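Local atomic coordinates of peptidase M3B, oligoendopeptidase F (Enterococcus faecium, PDB entry 2QR4), a protein that probably cleaves peptide bonds within oligopeptides as a zinc-dependent endopeptidase of the M3B family. Residues A159-P164 against Y201-Q206; Q439-E444 against G469-K474; F445-H450 against Y498-F503; Y463-Y468 against I486-S491. All blocks are in the same frame, centred on the assembly; numbering follows the deposited sequence.

Contacts 2, 3 and 4 touch one another; contact 1 joins them through Y201, Y204 and E205, which meet contact 4, and it alone reaches the second subunit. Contact 2 joins helices 418-454 and 461-476, contact 3 ties the first of them to loop 498-503, and contact 4 ties the second to residues 486-491. Contact 1, farthest from the centre of the chain, is apolar between its segments; contact 2 is an amide-amide hydrogen bond and a salt bridge around a leucine; contact 3, nearest the centre, combines a glutamate bonded directly and through water to a loop with a tyrosine-histidine cluster; contact 4, mostly buried, combines aromatic packing with side-chain hydrogen bonds and a salt bridge.

Contact 1 of 4, residues A159-P164 against Y201-Q206; sequences ADLVFP and YSVYEQ
Y204 OH is hydrogen-bonded to N157 ND2, on the helix that leads into 159-164, and the tyrosine ring packs beside L161 and F163. Y204 CE2 stands at the edge of the F163 ring, near its plane, with F163 CE1 3.7 Å from it. The two planes are inclined at 41° and the centroids lie 5.8 Å apart, an oblique pair. L161 CD1 comes to the same side of the tyrosine ring as F163 CE1 but nearer its other edge, 4.0 Å from Y204 CE1. V203 points toward the facing segment and meets L161, F163 and P164. With chi1 at 172° its CG1 stands anti to the backbone N and extends to L161 CD2 at 3.9 Å, while CG2 branches the other way, 3.7 Å from F163 CD1 and 4.1 Å from P164 CD. The contact thus packs the extended chain between helix 143-160 and the hairpin strand 165-167 against the last turns of helix 190-206; L161 is where that chain leaves helical geometry. P164 CG touches S202 OG only by packing, since this hydroxyl bonds back to G199 O within its own helix. The polar groups D160 and Q206 look instead to the dimer interface: D160 O is bonded by Q206 NE2 of the second subunit, and the D160 carboxylate by N209 and T210 of that chain.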
# COMPACT_ATOMS: atom_id res chain seq x y z
N ALA A 159 11.18 -7.90 -7.29
CA ALA A 159 12.23 -7.04 -7.83
C ALA A 159 13.32 -6.65 -6.81
O ALA A 159 14.50 -6.66 -7.14
CB ALA A 159 11.62 -5.80 -8.46
N ASP A 160 12.91 -6.33 -5.58
CA ASP A 160 13.86 -5.81 -4.57
C ASP A 160 14.49 -6.84 -3.61
O ASP A 160 15.67 -6.74 -3.30
CB ASP A 160 13.26 -4.63 -3.78
CG ASP A 160 12.97 -3.40 -4.66
OD1 ASP A 160 13.39 -3.36 -5.84
OD2 ASP A 160 12.32 -2.46 -4.15
N LEU A 161 13.73 -7.82 -3.12
CA LEU A 161 14.33 -8.83 -2.23
C LEU A 161 15.52 -9.54 -2.88
O LEU A 161 15.44 -9.94 -4.04
CB LEU A 161 13.31 -9.89 -1.82
CG LEU A 161 12.17 -9.47 -0.89
CD1 LEU A 161 11.42 -10.69 -0.41
CD2 LEU A 161 12.71 -8.73 0.28
N VAL A 162 16.63 -9.68 -2.17
CA VAL A 162 17.66 -10.62 -2.62
C VAL A 162 17.97 -11.59 -1.48
O VAL A 162 18.02 -11.21 -0.31
CB VAL A 162 18.97 -9.96 -3.22
CG1 VAL A 162 18.77 -8.49 -3.56
CG2 VAL A 162 20.15 -10.15 -2.30
N PHE A 163 18.15 -12.85 -1.86
CA PHE A 163 18.27 -13.95 -0.90
C PHE A 163 19.73 -14.36 -0.71
O PHE A 163 20.57 -14.05 -1.56
CB PHE A 163 17.42 -15.13 -1.36
CG PHE A 163 15.96 -14.80 -1.43
CD1 PHE A 163 15.15 -14.96 -0.32
CD2 PHE A 163 15.41 -14.28 -2.58
CE1 PHE A 163 13.80 -14.64 -0.36
CE2 PHE A 163 14.06 -13.96 -2.64
CZ PHE A 163 13.26 -14.14 -1.52
N PRO A 164 20.03 -15.06 0.38
CA PRO A 164 21.45 -15.27 0.60
C PRO A 164 22.01 -16.34 -0.34
O PRO A 164 21.28 -16.98 -1.08
CB PRO A 164 21.54 -15.73 2.07
CG PRO A 164 20.15 -15.81 2.59
CD PRO A 164 19.20 -15.67 1.43
N TYR A 201 13.69 -18.36 3.93
CA TYR A 201 12.86 -17.91 5.04
C TYR A 201 13.53 -16.88 5.94
O TYR A 201 12.84 -16.11 6.60
CB TYR A 201 12.29 -19.10 5.82
CG TYR A 201 11.09 -19.68 5.12
CD1 TYR A 201 9.85 -19.08 5.22
CD2 TYR A 201 11.21 -20.79 4.30
CE1 TYR A 201 8.74 -19.59 4.54
CE2 TYR A 201 10.11 -21.31 3.63
CZ TYR A 201 8.88 -20.71 3.77
OH TYR A 201 7.78 -21.22 3.11
N SER A 202 14.85 -16.83 5.97
CA SER A 202 15.50 -15.78 6.76
C SER A 202 15.07 -14.41 6.23
O SER A 202 14.92 -13.47 6.98
CB SER A 202 17.03 -15.92 6.75
OG SER A 202 17.55 -15.74 5.44
N VAL A 203 14.83 -14.31 4.93
CA VAL A 203 14.44 -13.05 4.33
C VAL A 203 12.96 -12.71 4.57
O VAL A 203 12.63 -11.57 4.87
CB VAL A 203 14.77 -13.01 2.81
CG1 VAL A 203 14.19 -11.76 2.16
CG2 VAL A 203 16.29 -13.05 2.61
N TYR A 204 12.07 -13.69 4.41
CA TYR A 204 10.66 -13.45 4.74
C TYR A 204 10.46 -13.07 6.19
O TYR A 204 9.64 -12.21 6.51
CB TYR A 204 9.76 -14.61 4.29
CG TYR A 204 9.63 -14.56 2.81
CD1 TYR A 204 8.85 -13.58 2.20
CD2 TYR A 204 10.36 -15.41 2.00
CE1 TYR A 204 8.78 -13.48 0.82
CE2 TYR A 204 10.30 -15.33 0.63
CZ TYR A 204 9.51 -14.36 0.04
OH TYR A 204 9.45 -14.29 -1.32
N GLU A 205 11.23 -13.68 7.07
CA GLU A 205 11.18 -13.31 8.48
C GLU A 205 11.62 -11.85 8.68
O GLU A 205 10.97 -11.09 9.40
CB GLU A 205 12.03 -14.27 9.31
CG GLU A 205 12.35 -13.77 10.73
CD GLU A 205 12.98 -14.84 11.62
OE1 GLU A 205 13.72 -15.71 11.11
OE2 GLU A 205 12.74 -14.82 12.84
N GLN A 206 12.71 -11.45 8.04
CA GLN A 206 13.16 -10.08 8.17
C GLN A 206 12.08 -9.08 7.75
O GLN A 206 11.93 -8.02 8.37
CB GLN A 206 14.40 -9.85 7.32
CG GLN A 206 15.16 -8.57 7.67
CD GLN A 206 16.16 -8.20 6.59
OE1 GLN A 206 16.69 -9.07 5.88
NE2 GLN A 206 16.42 -6.91 6.46

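Contact 2 of 4, residues Q439-E444 against G469-K474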
# COMPACT_ATOMS: atom_id res chain seq x y z
N GLN A 439 -4.09 -26.13 -0.78
CA GLN A 439 -4.90 -25.01 -1.24
C GLN A 439 -6.02 -24.73 -0.26
O GLN A 439 -6.36 -23.57 0.01
CB GLN A 439 -5.43 -25.24 -2.64
CG GLN A 439 -4.32 -25.47 -3.68
CD GLN A 439 -3.19 -24.43 -3.60
OE1 GLN A 439 -2.02 -24.77 -3.63
NE2 GLN A 439 -3.56 -23.15 -3.53
N THR A 440 -6.58 -25.78 0.32
CA THR A 440 -7.62 -25.57 1.32
C THR A 440 -7.07 -24.94 2.60
O THR A 440 -7.73 -24.10 3.20
CB THR A 440 -8.37 -26.85 1.60
OG1 THR A 440 -9.02 -27.25 0.40
CG2 THR A 440 -9.42 -26.63 2.70
N GLN A 441 -5.86 -25.34 2.99
CA GLN A 441 -5.15 -24.69 4.10
C GLN A 441 -5.11 -23.18 3.85
O GLN A 441 -5.45 -22.38 4.73
CB GLN A 441 -3.73 -25.24 4.22
CG GLN A 441 -2.95 -24.77 5.48
CD GLN A 441 -1.49 -25.25 5.49
OE1 GLN A 441 -1.11 -26.13 4.72
NE2 GLN A 441 -0.68 -24.65 6.34
N PHE A 442 -4.69 -22.81 2.64
CA PHE A 442 -4.61 -21.42 2.22
C PHE A 442 -5.99 -20.79 2.28
O PHE A 442 -6.13 -19.67 2.76
CB PHE A 442 -4.02 -21.29 0.80
CG PHE A 442 -2.55 -21.68 0.69
CD1 PHE A 442 -1.75 -21.79 1.81
CD2 PHE A 442 -1.97 -21.90 -0.56
CE1 PHE A 442 -0.41 -22.14 1.71
CE2 PHE A 442 -0.63 -22.24 -0.68
CZ PHE A 442 0.16 -22.36 0.46
N ALA A 443 -7.01 -21.51 1.81
CA ALA A 443 -8.36 -20.95 1.77
C ALA A 443 -8.88 -20.68 3.17
O ALA A 443 -9.59 -19.70 3.40
CB ALA A 443 -9.33 -21.86 1.00
N GLU A 444 -8.51 -21.57 4.09
CA GLU A 444 -8.90 -21.43 5.49
C GLU A 444 -8.21 -20.22 6.12
O GLU A 444 -8.84 -19.45 6.85
CB GLU A 444 -8.60 -22.71 6.28
CG GLU A 444 -9.19 -22.72 7.71
CD GLU A 444 -9.07 -24.08 8.42
OE1 GLU A 444 -8.72 -25.10 7.79
OE2 GLU A 444 -9.34 -24.13 9.64
N GLY A 469 1.43 -20.71 11.82
CA GLY A 469 2.11 -21.85 12.45
C GLY A 469 1.16 -22.90 13.01
O GLY A 469 1.36 -24.10 12.81
N LYS A 470 0.11 -22.46 13.70
CA LYS A 470 -0.83 -23.42 14.31
C LYS A 470 -1.63 -24.19 13.27
O LYS A 470 -1.83 -25.40 13.41
CB LYS A 470 -1.77 -22.72 15.30
CG LYS A 470 -1.13 -22.48 16.65
CD LYS A 470 -1.79 -21.34 17.41
CE LYS A 470 -0.98 -21.07 18.69
NZ LYS A 470 -1.81 -20.40 19.73
N LEU A 471 -2.08 -23.48 12.24
CA LEU A 471 -2.90 -24.06 11.19
C LEU A 471 -2.06 -25.09 10.44
O LEU A 471 -2.54 -26.17 10.09
CB LEU A 471 -3.39 -22.97 10.23
CG LEU A 471 -4.33 -23.33 9.09
CD1 LEU A 471 -5.69 -23.75 9.61
CD2 LEU A 471 -4.49 -22.16 8.13
N ASN A 472 -0.79 -24.77 10.22
CA ASN A 472 0.10 -25.69 9.53
C ASN A 472 0.25 -27.00 10.29
O ASN A 472 0.21 -28.08 9.69
CB ASN A 472 1.47 -25.05 9.31
CG ASN A 472 2.23 -25.70 8.16
OD1 ASN A 472 1.91 -25.51 6.99
ND2 ASN A 472 3.24 -26.48 8.50
N ALA A 473 0.39 -26.91 11.61
CA ALA A 473 0.59 -28.08 12.47
C ALA A 473 -0.66 -28.92 12.51
O ALA A 473 -0.59 -30.15 12.55
CB ALA A 473 1.01 -27.64 13.89
N LYS A 474 -1.82 -28.25 12.52
CA LYS A 474 -3.12 -28.93 12.48
C LYS A 474 -3.23 -29.75 11.19
O LYS A 474 -3.69 -30.89 11.20
CB LYS A 474 -4.26 -27.90 12.53
CG LYS A 474 -5.68 -28.51 12.57
CD LYS A 474 -6.80 -27.45 12.68
CE LYS A 474 -7.17 -26.89 11.29
NZ LYS A 474 -8.43 -26.06 11.26
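Helices 418-454 and 461-476, consecutive in the chain, fold back on each other as a helical hairpin, and here their short segments run roughly antiparallel, at 145° and 10.8 Å between axes. L471 occupies the middle of the interface. Its CD2 methyl lies 3.5 Å from Q441 O and also packs on the aliphatic part of the Q441 side chain, with Q441 CG 4.0 Å from L471 CD2; the other methyl turns to the E444 carboxylate, L471 CD1 lying 3.6 Å from E444 CD. Polar bonds flank the leucine. Q441 is fully extended, CG anti to the backbone N (chi1 -172°), which carries its amide across to N472. There Q441 NE2 donates to N472 OD1 at 2.8 Å, nearly straight at 162°, the acceptor lying in the plane of the donating amide. E444 is extended in the same way, whereas K474 bends at its third torsion, so that the two chains approach from opposite directions and K474 NZ meets E444 OE2 on the syn side of the carboxylate at 2.7 Å. N257, on helix 246-258, takes part in both ends of this salt bridge, with OD1 bonded to K474 NZ and ND2 to E444 OE1; Y475 OH is a second partner of OE1. A carboxylate held by a lysine, an amide and a phenol is probably kept ionised and fixed in rotation.

Contact 3 of 4, residues F445-H450 against Y498-F503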
# COMPACT_ATOMS: atom_id res chain seq x y z
N PHE A 445 -6.92 -20.04 5.82
CA PHE A 445 -6.19 -18.89 6.34
C PHE A 445 -6.71 -17.60 5.74
O PHE A 445 -6.89 -16.60 6.43
CB PHE A 445 -4.69 -19.03 6.11
CG PHE A 445 -3.86 -18.12 6.98
CD1 PHE A 445 -3.83 -18.29 8.35
CD2 PHE A 445 -3.12 -17.08 6.41
CE1 PHE A 445 -3.08 -17.44 9.16
CE2 PHE A 445 -2.35 -16.23 7.20
CZ PHE A 445 -2.33 -16.41 8.58
N GLU A 446 -6.98 -17.61 4.44
CA GLU A 446 -7.51 -16.41 3.81
C GLU A 446 -8.78 -15.95 4.50
O GLU A 446 -8.93 -14.77 4.83
CB GLU A 446 -7.76 -16.60 2.32
CG GLU A 446 -8.34 -15.38 1.63
CD GLU A 446 -8.29 -15.47 0.10
OE1 GLU A 446 -8.21 -16.59 -0.44
OE2 GLU A 446 -8.34 -14.41 -0.57
N HIS A 447 -9.69 -16.88 4.76
CA HIS A 447 -10.94 -16.52 5.39
C HIS A 447 -10.70 -16.05 6.82
O HIS A 447 -11.31 -15.07 7.26
CB HIS A 447 -11.95 -17.67 5.36
CG HIS A 447 -13.34 -17.25 5.68
ND1 HIS A 447 -14.14 -17.93 6.57
CD2 HIS A 447 -14.08 -16.20 5.25
CE1 HIS A 447 -15.31 -17.33 6.66
NE2 HIS A 447 -15.30 -16.28 5.87
N PHE A 448 -9.82 -16.75 7.52
CA PHE A 448 -9.45 -16.38 8.90
C PHE A 448 -8.95 -14.93 8.98
O PHE A 448 -9.34 -14.19 9.88
CB PHE A 448 -8.40 -17.37 9.43
CG PHE A 448 -7.72 -16.94 10.71
CD1 PHE A 448 -8.28 -17.25 11.94
CD2 PHE A 448 -6.51 -16.26 10.67
CE1 PHE A 448 -7.64 -16.88 13.13
CE2 PHE A 448 -5.87 -15.87 11.86
CZ PHE A 448 -6.44 -16.19 13.08
N MSE A 449 -8.12 -14.52 8.03
CA MSE A 449 -7.63 -13.14 8.01
C MSE A 449 -8.75 -12.11 7.82
O MSE A 449 -8.74 -11.08 8.47
CB MSE A 449 -6.58 -12.94 6.91
CG MSE A 449 -5.21 -13.48 7.26
SE MSE A 449 -3.88 -13.03 5.89
CE MSE A 449 -4.62 -14.04 4.37
N HIS A 450 -9.69 -12.38 6.91
CA HIS A 450 -10.79 -11.44 6.68
C HIS A 450 -11.71 -11.33 7.90
O HIS A 450 -12.07 -10.23 8.32
CB HIS A 450 -11.61 -11.81 5.46
CG HIS A 450 -10.89 -11.65 4.16
ND1 HIS A 450 -11.03 -10.54 3.36
CD2 HIS A 450 -10.03 -12.47 3.51
CE1 HIS A 450 -10.28 -10.67 2.28
NE2 HIS A 450 -9.67 -11.84 2.35
N TYR A 498 -5.25 -11.95 -4.16
CA TYR A 498 -6.39 -12.04 -5.06
C TYR A 498 -7.60 -11.78 -4.17
O TYR A 498 -7.55 -10.92 -3.29
CB TYR A 498 -6.45 -13.42 -5.71
CG TYR A 498 -5.35 -13.64 -6.73
CD1 TYR A 498 -4.17 -12.90 -6.69
CD2 TYR A 498 -5.49 -14.58 -7.74
CE1 TYR A 498 -3.16 -13.09 -7.62
CE2 TYR A 498 -4.48 -14.78 -8.68
CZ TYR A 498 -3.32 -14.03 -8.61
OH TYR A 498 -2.33 -14.22 -9.53
N ASN A 499 -8.68 -12.52 -4.37
CA ASN A 499 -9.90 -12.26 -3.62
C ASN A 499 -10.72 -13.54 -3.45
O ASN A 499 -11.69 -13.78 -4.17
CB ASN A 499 -10.72 -11.17 -4.34
CG ASN A 499 -11.83 -10.59 -3.47
OD1 ASN A 499 -11.89 -10.83 -2.26
ND2 ASN A 499 -12.72 -9.82 -4.09
N TYR A 500 -10.31 -14.38 -2.52
CA TYR A 500 -10.97 -15.66 -2.35
C TYR A 500 -10.92 -16.49 -3.64
O TYR A 500 -11.93 -16.93 -4.17
CB TYR A 500 -12.41 -15.44 -1.92
CG TYR A 500 -12.53 -15.11 -0.46
CD1 TYR A 500 -12.48 -16.11 0.50
CD2 TYR A 500 -12.71 -13.80 -0.03
CE1 TYR A 500 -12.60 -15.82 1.84
CE2 TYR A 500 -12.83 -13.50 1.31
CZ TYR A 500 -12.78 -14.52 2.24
OH TYR A 500 -12.91 -14.23 3.58
N TYR A 501 -9.70 -16.71 -4.10
CA TYR A 501 -9.46 -17.41 -5.34
C TYR A 501 -9.03 -18.86 -5.12
O TYR A 501 -9.56 -19.76 -5.79
CB TYR A 501 -8.39 -16.66 -6.10
CG TYR A 501 -8.03 -17.19 -7.46
CD1 TYR A 501 -8.72 -16.78 -8.58
CD2 TYR A 501 -6.94 -18.04 -7.62
CE1 TYR A 501 -8.37 -17.22 -9.83
CE2 TYR A 501 -6.58 -18.49 -8.87
CZ TYR A 501 -7.30 -18.08 -9.98
OH TYR A 501 -6.96 -18.51 -11.24
N VAL A 502 -8.12 -19.09 -4.18
CA VAL A 502 -7.49 -20.43 -4.04
C VAL A 502 -8.41 -21.62 -3.76
O VAL A 502 -8.09 -22.73 -4.17
CB VAL A 502 -6.37 -20.47 -2.98
CG1 VAL A 502 -5.15 -19.75 -3.47
CG2 VAL A 502 -6.87 -19.91 -1.66
N PHE A 503 -9.53 -21.42 -3.06
CA PHE A 503 -10.38 -22.56 -2.71
C PHE A 503 -10.87 -23.27 -3.95
O PHE A 503 -11.22 -24.45 -3.90
CB PHE A 503 -11.57 -22.16 -1.84
CG PHE A 503 -12.73 -21.59 -2.61
CD1 PHE A 503 -13.89 -22.33 -2.80
CD2 PHE A 503 -12.69 -20.28 -3.10
CE1 PHE A 503 -14.99 -21.79 -3.50
CE2 PHE A 503 -13.77 -19.72 -3.80
CZ PHE A 503 -14.93 -20.48 -4.01
O HOH W 1 -10.09 -18.87 -1.00
O HOH W 2 -7.20 -16.56 -3.03
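A glutamate on a helix holds a tyrosine-rich loop, beside an aromatic cluster of H447, H450 and Y500: E446, in helix 418-454, reaches into the turn 498-503 that leads to helix 503-520. In M3 peptidases the corresponding loop probably lies beside the substrate cleft. The E446 chain is extended, CG anti to the backbone N (chi1 179°), and its carboxylate sits against the loop backbone. Y500 N donates to E446 OE2 at 2.8 Å, from above the carboxylate plane and with an N-H...O angle of 155°. Two waters donate to the other oxygen. One lies 2.8 Å from E446 OE1 and accepts from Y501 N at 2.7 Å; the other, 3.0 Å from E446 OE1, takes a weak bond from F503 N. Three donors thus satisfy this buried acid and link it to the backbone N-H groups of Y500 (directly), Y501 (through water) and, weakly, F503. Y500 has left-handed backbone angles (phi 59°), and its ring comes back over the helix between H447 and H450. Its CE2 stands over the middle of one face of the H450 imidazole, 3.7 Å from H450 NE2, in an oblique aromatic pair. H222, on helix 208-228, also meets the H450 ring, and R235 packs on Y500 and H447. V502 closes the contact beside the waters, its CG2 methyl 3.8 Å from E446 OE1.

Contact 4 of 4, residues Y463-Y468 against I486-S491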
# COMPACT_ATOMS: atom_id res chain seq x y z
N TYR A 463 0.82 -12.05 15.13
CA TYR A 463 -0.44 -12.75 15.18
C TYR A 463 -0.65 -13.62 13.94
O TYR A 463 -1.14 -14.75 14.02
CB TYR A 463 -1.59 -11.76 15.29
CG TYR A 463 -2.92 -12.43 15.45
CD1 TYR A 463 -3.17 -13.27 16.53
CD2 TYR A 463 -3.93 -12.24 14.52
CE1 TYR A 463 -4.40 -13.89 16.69
CE2 TYR A 463 -5.17 -12.86 14.67
CZ TYR A 463 -5.40 -13.67 15.76
OH TYR A 463 -6.62 -14.29 15.92
N LEU A 464 -0.27 -13.09 12.78
CA LEU A 464 -0.44 -13.83 11.52
C LEU A 464 0.42 -15.10 11.56
O LEU A 464 -0.02 -16.19 11.19
CB LEU A 464 -0.04 -12.96 10.33
CG LEU A 464 -1.03 -12.36 9.31
CD1 LEU A 464 -2.49 -12.53 9.64
CD2 LEU A 464 -0.70 -10.94 9.04
N SER A 465 1.65 -14.95 12.04
CA SER A 465 2.62 -16.03 12.05
C SER A 465 2.28 -17.11 13.05
O SER A 465 2.28 -18.29 12.69
CB SER A 465 4.02 -15.47 12.25
OG SER A 465 4.26 -14.44 11.30
N ASP A 466 1.97 -16.73 14.28
CA ASP A 466 1.51 -17.71 15.28
C ASP A 466 0.26 -18.45 14.77
O ASP A 466 0.11 -19.65 14.98
CB ASP A 466 1.20 -17.03 16.63
CG ASP A 466 2.45 -16.41 17.29
OD1 ASP A 466 2.30 -15.64 18.27
OD2 ASP A 466 3.58 -16.68 16.82
N SER A 467 -0.65 -17.72 14.12
CA SER A 467 -1.87 -18.31 13.61
C SER A 467 -1.54 -19.28 12.49
O SER A 467 -2.01 -20.42 12.48
CB SER A 467 -2.80 -17.22 13.10
OG SER A 467 -3.33 -16.50 14.20
N TYR A 468 -0.69 -18.84 11.56
CA TYR A 468 -0.30 -19.70 10.45
C TYR A 468 0.48 -20.92 10.92
O TYR A 468 0.21 -22.05 10.49
CB TYR A 468 0.51 -18.93 9.41
CG TYR A 468 0.69 -19.70 8.13
CD1 TYR A 468 -0.25 -19.61 7.11
CD2 TYR A 468 1.77 -20.53 7.95
CE1 TYR A 468 -0.10 -20.33 5.95
CE2 TYR A 468 1.94 -21.24 6.78
CZ TYR A 468 1.00 -21.15 5.79
OH TYR A 468 1.17 -21.87 4.64
N ILE A 486 8.39 -21.90 8.99
CA ILE A 486 7.16 -22.01 8.21
C ILE A 486 6.06 -21.10 8.75
O ILE A 486 5.03 -20.93 8.12
CB ILE A 486 6.64 -23.46 8.13
CG1 ILE A 486 5.89 -23.65 6.82
CG2 ILE A 486 5.76 -23.80 9.32
CD1 ILE A 486 6.81 -23.71 5.62
N LYS A 487 6.27 -20.53 9.93
CA LYS A 487 5.31 -19.55 10.46
C LYS A 487 5.19 -18.32 9.54
O LYS A 487 4.21 -17.59 9.61
CB LYS A 487 5.70 -19.11 11.87
CG LYS A 487 5.70 -20.23 12.88
CD LYS A 487 6.30 -19.78 14.20
CE LYS A 487 5.41 -18.79 14.88
NZ LYS A 487 5.73 -18.72 16.34
N PHE A 488 6.19 -18.10 8.69
CA PHE A 488 6.22 -16.89 7.86
C PHE A 488 5.80 -17.15 6.42
O PHE A 488 5.71 -16.22 5.62
CB PHE A 488 7.61 -16.24 7.93
CG PHE A 488 8.14 -16.10 9.33
CD1 PHE A 488 7.51 -15.24 10.24
CD2 PHE A 488 9.23 -16.84 9.75
CE1 PHE A 488 7.99 -15.11 11.54
CE2 PHE A 488 9.72 -16.71 11.07
CZ PHE A 488 9.10 -15.84 11.96
N GLU A 489 5.52 -18.40 6.10
CA GLU A 489 5.08 -18.73 4.73
C GLU A 489 3.89 -17.88 4.22
O GLU A 489 3.84 -17.57 3.04
CB GLU A 489 4.79 -20.23 4.57
CG GLU A 489 4.36 -20.62 3.15
CD GLU A 489 4.20 -22.11 2.96
OE1 GLU A 489 4.66 -22.63 1.91
OE2 GLU A 489 3.64 -22.77 3.86
N TRP A 490 2.95 -17.49 5.08
CA TRP A 490 1.79 -16.68 4.62
C TRP A 490 2.23 -15.49 3.79
O TRP A 490 1.48 -15.01 2.93
CB TRP A 490 0.93 -16.19 5.79
CG TRP A 490 1.71 -15.38 6.76
CD1 TRP A 490 2.34 -15.84 7.89
CD2 TRP A 490 2.00 -13.99 6.67
NE1 TRP A 490 3.01 -14.79 8.51
CE2 TRP A 490 2.81 -13.65 7.77
CE3 TRP A 490 1.65 -12.98 5.75
CZ2 TRP A 490 3.28 -12.35 7.99
CZ3 TRP A 490 2.12 -11.69 5.97
CH2 TRP A 490 2.92 -11.39 7.08
N SER A 491 3.45 -15.02 4.03
CA SER A 491 3.91 -13.76 3.47
C SER A 491 4.46 -13.88 2.05
O SER A 491 4.72 -12.87 1.41
CB SER A 491 4.95 -13.10 4.39
OG SER A 491 6.18 -13.79 4.37
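W490 and Y468 form the tight side of this contact, and the D466-K487 salt bridge its looser rim. The indole is enclosed: L464 CB lies over one face, 4.1 Å from the centroid of the five-membered ring in a CH-pi contact, S491 CB lies over the opposite face, and S465 OG lies at the edge in the ring plane, where W490 NE1 donates to it at 3.1 Å. The same hydroxyl bonds to S461 O, one turn earlier. Close to S465 the backbones meet in a CA-H...O contact, S465 CA lying 3.3 Å from K487 O. W490 in turn directs an edge toward the face of Y468 in an offset edge-to-face pair, planes at 61°. Y468 CG is anti to the backbone N (chi1 -168°), which sends the phenol over the short 3-10 turns, where Y468 OH donates to E489 OE2 at 2.7 Å. At the partly exposed rim K487 bends at its third torsion and NZ meets D466 OD2 on the anti side at 3.0 Å. R438, on helix 418-454, pairs with E489 OE1; F445 of that helix meets Y468 edge-to-face. Helix 208-228 packs on W490 through A212 and L215, and Y201 and Y204 of helix 190-206 reach I486, E489 and S491.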